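Local coordinates for protein prephenate dehydratase:Amino acid-binding ACT (Brucella abortus, PDB 6VH5) that probably catalyses the decarboxylating dehydration of prephenate to phenylpyruvate in phenylalanine biosynthesis and binds phenylalanine, at residues G267-R272 and V288-V293. Sequence-based numbering, arbitrary orientation.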
loop_
_atom_site.group_PDB
_atom_site.type_symbol
_atom_site.label_atom_id
_atom_site.label_comp_id
_atom_site.label_asym_id
_atom_site.label_seq_id
_atom_site.Cartn_x
_atom_site.Cartn_y
_atom_site.Cartn_z
ATOM N N GLY A 267 -3.396 13.548 21.013
ATOM C CA GLY A 267 -3.203 14.820 21.668
ATOM C C GLY A 267 -3.563 15.955 20.738
ATOM O O GLY A 267 -3.677 15.794 19.519
ATOM N N HIS A 268 -3.781 17.120 21.341
ATOM C CA HIS A 268 -4.102 18.381 20.704
ATOM C C HIS A 268 -2.926 19.348 20.825
ATOM O O HIS A 268 -2.290 19.407 21.882
ATOM C CB HIS A 268 -5.347 18.998 21.347
ATOM C CG HIS A 268 -5.906 20.157 20.588
ATOM N ND1 HIS A 268 -5.300 21.393 20.565
ATOM C CD2 HIS A 268 -7.005 20.258 19.803
ATOM C CE1 HIS A 268 -6.012 22.213 19.811
ATOM N NE2 HIS A 268 -7.052 21.548 19.342
ATOM N N PRO A 269 -2.605 20.103 19.769
ATOM C CA PRO A 269 -1.403 20.963 19.811
ATOM C C PRO A 269 -1.415 22.033 20.898
ATOM O O PRO A 269 -0.346 22.565 21.232
ATOM C CB PRO A 269 -1.383 21.602 18.413
ATOM C CG PRO A 269 -2.137 20.647 17.555
ATOM C CD PRO A 269 -3.225 20.089 18.433
ATOM N N GLU A 270 -2.581 22.396 21.430
ATOM C CA GLU A 270 -2.672 23.380 22.498
ATOM C C GLU A 270 -2.524 22.786 23.898
ATOM O O GLU A 270 -2.368 23.547 24.861
ATOM C CB GLU A 270 -3.992 24.141 22.364
ATOM C CG GLU A 270 -3.856 25.361 21.455
ATOM C CD GLU A 270 -5.116 25.684 20.682
ATOM O OE1 GLU A 270 -6.222 25.569 21.249
ATOM O OE2 GLU A 270 -4.989 26.036 19.491
ATOM N N GLU A 271 -2.563 21.466 24.049
ATOM C CA GLU A 271 -2.251 20.878 25.346
ATOM C C GLU A 271 -0.781 21.093 25.657
ATOM O O GLU A 271 0.079 20.898 24.794
ATOM C CB GLU A 271 -2.572 19.381 25.375
ATOM C CG GLU A 271 -4.053 19.061 25.519
ATOM C CD GLU A 271 -4.360 17.581 25.333
ATOM O OE1 GLU A 271 -4.114 16.791 26.274
ATOM O OE2 GLU A 271 -4.836 17.215 24.241
ATOM N N ARG A 272 -0.494 21.439 26.915
ATOM C CA ARG A 272 0.875 21.777 27.287
ATOM C C ARG A 272 1.835 20.648 26.946
ATOM O O ARG A 272 2.912 20.885 26.384
ATOM C CB ARG A 272 0.951 22.098 28.775
ATOM C CG ARG A 272 2.295 22.647 29.189
ATOM C CD ARG A 272 2.710 23.774 28.254
ATOM N NE ARG A 272 3.870 24.517 28.739
ATOM C CZ ARG A 272 4.607 25.323 27.977
ATOM N NH1 ARG A 272 4.303 25.474 26.691
ATOM N NH2 ARG A 272 5.650 25.966 28.491
ATOM N N VAL A 288 8.537 20.521 9.807
ATOM C CA VAL A 288 7.413 19.966 10.541
ATOM C C VAL A 288 6.137 20.567 9.977
ATOM O O VAL A 288 5.994 21.792 9.902
ATOM C CB VAL A 288 7.528 20.263 12.037
ATOM C CG1 VAL A 288 6.244 19.839 12.739
ATOM C CG2 VAL A 288 8.718 19.554 12.626
ATOM N N ARG A 289 5.214 19.707 9.561
ATOM C CA ARG A 289 3.945 20.131 8.998
ATOM C C ARG A 289 2.824 19.344 9.657
ATOM O O ARG A 289 2.795 18.112 9.564
ATOM C CB ARG A 289 3.935 19.903 7.487
ATOM C CG ARG A 289 3.233 20.948 6.682
ATOM C CD ARG A 289 3.217 20.532 5.220
ATOM N NE ARG A 289 1.876 20.524 4.652
ATOM C CZ ARG A 289 1.604 20.096 3.424
ATOM N NH1 ARG A 289 2.588 19.642 2.655
ATOM N NH2 ARG A 289 0.359 20.122 2.959
ATOM N N ILE A 290 1.886 20.047 10.283
ATOM C CA ILE A 290 0.710 19.393 10.848
ATOM C C ILE A 290 -0.325 19.205 9.743
ATOM O O ILE A 290 -0.786 20.179 9.139
ATOM C CB ILE A 290 0.134 20.199 12.019
ATOM C CG1 ILE A 290 1.092 20.158 13.214
ATOM C CG2 ILE A 290 -1.235 19.656 12.392
ATOM C CD1 ILE A 290 0.576 20.868 14.434
ATOM N N LEU A 291 -0.694 17.950 9.477
ATOM C CA LEU A 291 -1.634 17.648 8.408
ATOM C C LEU A 291 -3.076 17.541 8.881
ATOM O O LEU A 291 -3.992 17.581 8.042
ATOM C CB LEU A 291 -1.223 16.357 7.703
ATOM C CG LEU A 291 0.130 16.428 7.000
ATOM C CD1 LEU A 291 0.456 15.091 6.337
ATOM C CD2 LEU A 291 0.094 17.555 5.967
ATOM N N GLY A 292 -3.307 17.470 10.190
ATOM C CA GLY A 292 -4.667 17.444 10.689
ATOM C C GLY A 292 -4.798 17.283 12.187
ATOM O O GLY A 292 -3.916 16.720 12.854
ATOM N N VAL A 293 -5.904 17.798 12.727
ATOM C CA VAL A 293 -6.225 17.726 14.154
ATOM C C VAL A 293 -7.704 17.377 14.245
ATOM O O VAL A 293 -8.560 18.219 13.938
ATOM C CB VAL A 293 -5.946 19.041 14.890
ATOM C CG1 VAL A 293 -6.315 18.898 16.356
ATOM C CG2 VAL A 293 -4.501 19.473 14.698
#
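His268 and Pro269 meet Val293 and Ile290 inside the ACT domain, a worked example of how a short turn is packed against the border strand of a beta sheet by van der Waals contact. The turn joins strand 258-266 to helix 272-283, while its partner, strand 286-295, borders the four-stranded antiparallel sheet within this chain; no hydrogen bond crosses between the two segments. Gly267 opens the turn, tied to strand 215-224 by a backbone bond with Ile215 and by its O to Thr217 OG1. His268 comes next. With CG anti to the backbone N (chi1 -169°), its imidazole extends until CD2 lies 3.8 Å from Val293 CG1, the two side chains crossing at about a right angle. Both ring nitrogens are engaged: NE2 bonds to the carbonyl oxygen of Ala206, and ND1 accepts the backbone N-H of Glu270 at 3.0 Å, a nearly straight bond (170°) lying in the ring plane. This pairing fixes the rotation of the imidazole and is consistent with a neutral ring. Pro269 follows, and it buries more surface against the strand than His268 does. Its CG, the outer corner of the ring, lies 3.9 Å from Val293 CG2 and 4.1 Å from Ile290 CD1, the end of that side chain. Between Ile290 and Val293 the strand carries a classic beta bulge, where Leu291 and Gly292 both face Thr218; its extra residue lets these two side chains, three positions apart, both point toward the turn. Glu270 stands away from the strand and forms a salt bridge with Arg208. Glu271 closes the type I turn, its N donating to His268 O (3.0 Å), and occupies the N-cap position of the helix that follows. Its carboxylate folds back along the turn, where OE2 receives the backbone N-H of His268 at 3.1 Å, from 41° out of the carboxylate plane.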